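Local atomic coordinates of transcriptional regulator, putative (Vibrio cholerae O1 biovar eltor str. N16961, PDB entry 3BJN), a protein that probably binds DNA as an IclR-family transcription factor, acting as a negative regulator of allantoin and glyoxylate utilization operons, and is represented here by its C-terminal domain. Residues K71-Y76 against S132-A137. Numbering follows the deposited sequence.
Sequences KVMLAY and SKLIGA
Leu134 packs against Met73 and Tyr76 of helix 67-76 and offers a worked example of helix-on-sheet packing in which one branched side chain meets two helix residues. Its CB sits against the C-terminal end of the helix, 4.0 Å from Tyr76 O. From there CG stands anti to the backbone N (chi1 172°), which carries the isobutyl group up to the helix, where its two methyls part company. CD1 goes to Tyr76 and touches CB at 3.9 Å, while the phenol ring runs on away from the strand. CD2 takes the Met73 side, packing on the backbone, 3.6 Å from Met73 O, and on Met73 CB at 3.8 Å. The two side chains cross at about a right angle, and CG of Met73, a selenomethionine, also reaches the methyl of Ala137 at 4.0 Å. Val72 adds a looser touch on that methyl through CG1. Leu134 and Ala137, both directed at the helix, thus receive one turn of it, and the axes of helix segment 71-76 and strand segment 133-137 run nearly antiparallel, at 166°.

Side chain against side chain, the contact is wholly apolar. At the loop that leads into the strand, one water donates to Tyr76 O at 2.8 Å and to Ser132 O at 3.2 Å, bridging the last residue of helix 67-76 to that loop. Between Leu134 and Ala137, Ile135 and Gly136 both face Val128 in a classic β bulge. Pro127 and Pro35, on the strands flanking 133-143, extend the apolar floor. The whole is helix-on-sheet packing within the antiparallel sheet domain of the IclR C-terminal family, a member of the GAF clan.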
loop_
_atom_site.group_PDB
_atom_site.type_symbol
_atom_site.label_atom_id
_atom_site.label_comp_id
_atom_site.label_asym_id
_atom_site.label_seq_id
_atom_site.Cartn_x
_atom_site.Cartn_y
_atom_site.Cartn_z
ATOM N N LYS A 71 6.350 0.482 1.919
ATOM C CA LYS A 71 7.073 1.694 2.320
ATOM C C LYS A 71 6.193 2.698 3.083
ATOM O O LYS A 71 6.676 3.390 3.971
ATOM C CB LYS A 71 7.731 2.354 1.112
ATOM C CG LYS A 71 8.895 1.574 0.537
ATOM C CD LYS A 71 9.486 2.397 -0.585
ATOM C CE LYS A 71 10.255 1.567 -1.567
ATOM N NZ LYS A 71 10.486 2.388 -2.790
ATOM N N VAL A 72 4.908 2.786 2.726
ATOM C CA VAL A 72 3.948 3.597 3.491
ATOM C C VAL A 72 3.772 3.060 4.913
ATOM O O VAL A 72 3.801 3.827 5.893
ATOM C CB VAL A 72 2.581 3.611 2.783
ATOM C CG1 VAL A 72 1.469 3.992 3.759
ATOM C CG2 VAL A 72 2.671 4.557 1.653
HETATM N N MSE A 73 3.646 1.744 5.035
HETATM C CA MSE A 73 3.412 1.143 6.337
HETATM C C MSE A 73 4.658 1.282 7.202
HETATM O O MSE A 73 4.563 1.666 8.377
HETATM C CB MSE A 73 2.931 -0.301 6.192
HETATM C CG MSE A 73 1.518 -0.306 5.580
HETATM SE SE MSE A 73 0.703 -2.061 5.493
HETATM C CE MSE A 73 2.048 -2.985 4.669
ATOM N N LEU A 74 5.826 1.025 6.608
ATOM C CA LEU A 74 7.106 1.213 7.332
ATOM C C LEU A 74 7.298 2.672 7.785
ATOM O O LEU A 74 7.779 2.924 8.904
ATOM C CB LEU A 74 8.292 0.765 6.486
ATOM C CG LEU A 74 8.371 -0.752 6.282
ATOM C CD1 LEU A 74 9.355 -1.036 5.102
ATOM C CD2 LEU A 74 8.819 -1.453 7.586
ATOM N N ALA A 75 6.923 3.624 6.934
ATOM C CA ALA A 75 7.089 5.055 7.275
ATOM C C ALA A 75 6.187 5.503 8.432
ATOM O O ALA A 75 6.562 6.394 9.214
ATOM C CB ALA A 75 6.844 5.945 6.066
ATOM N N TYR A 76 5.001 4.905 8.527
ATOM C CA TYR A 76 3.977 5.382 9.475
ATOM C C TYR A 76 3.824 4.580 10.762
ATOM O O TYR A 76 3.222 5.078 11.728
ATOM C CB TYR A 76 2.610 5.531 8.788
ATOM C CG TYR A 76 2.476 6.801 7.990
ATOM C CD1 TYR A 76 2.881 6.865 6.665
ATOM C CD2 TYR A 76 1.955 7.959 8.579
ATOM C CE1 TYR A 76 2.755 8.062 5.919
ATOM C CE2 TYR A 76 1.825 9.139 7.857
ATOM C CZ TYR A 76 2.217 9.186 6.532
ATOM O OH TYR A 76 2.062 10.385 5.857
ATOM N N SER A 132 -3.332 8.099 15.928
ATOM C CA SER A 132 -1.907 8.059 15.605
ATOM C C SER A 132 -1.401 6.648 15.255
ATOM O O SER A 132 -0.204 6.459 15.011
ATOM C CB SER A 132 -1.072 8.668 16.742
ATOM O OG SER A 132 -1.167 7.879 17.914
ATOM N N LYS A 133 -2.303 5.663 15.224
ATOM C CA LYS A 133 -1.896 4.286 14.932
ATOM C C LYS A 133 -2.108 3.922 13.481
ATOM O O LYS A 133 -3.199 4.091 12.935
ATOM C CB LYS A 133 -2.645 3.277 15.796
ATOM C CG LYS A 133 -2.290 1.844 15.479
ATOM C CD LYS A 133 -2.918 0.848 16.450
ATOM C CE LYS A 133 -2.996 -0.534 15.797
ATOM N NZ LYS A 133 -3.564 -1.551 16.721
ATOM N N LEU A 134 -1.058 3.390 12.867
ATOM C CA LEU A 134 -1.174 2.856 11.524
ATOM C C LEU A 134 -1.903 1.521 11.585
ATOM O O LEU A 134 -1.474 0.593 12.300
ATOM C CB LEU A 134 0.214 2.625 10.913
ATOM C CG LEU A 134 0.051 1.879 9.574
ATOM C CD1 LEU A 134 -0.202 2.848 8.416
ATOM C CD2 LEU A 134 1.191 0.940 9.319
ATOM N N ILE A 135 -2.987 1.408 10.826
ATOM C CA ILE A 135 -3.721 0.152 10.787
ATOM C C ILE A 135 -3.628 -0.592 9.449
ATOM O O ILE A 135 -3.748 -1.811 9.408
ATOM C CB ILE A 135 -5.185 0.280 11.293
ATOM C CG1 ILE A 135 -5.998 1.198 10.407
ATOM C CG2 ILE A 135 -5.214 0.660 12.840
ATOM C CD1 ILE A 135 -7.471 1.386 10.815
ATOM N N GLY A 136 -3.377 0.137 8.371
ATOM C CA GLY A 136 -3.271 -0.494 7.064
ATOM C C GLY A 136 -2.892 0.495 5.985
ATOM O O GLY A 136 -2.366 1.585 6.261
ATOM N N ALA A 137 -3.130 0.105 4.740
ATOM C CA ALA A 137 -2.843 1.008 3.618
ATOM C C ALA A 137 -3.800 0.717 2.503
ATOM O O ALA A 137 -4.176 -0.434 2.314
ATOM C CB ALA A 137 -1.428 0.858 3.133
HETATM O O HOH W 1 2.091 4.410 14.168
#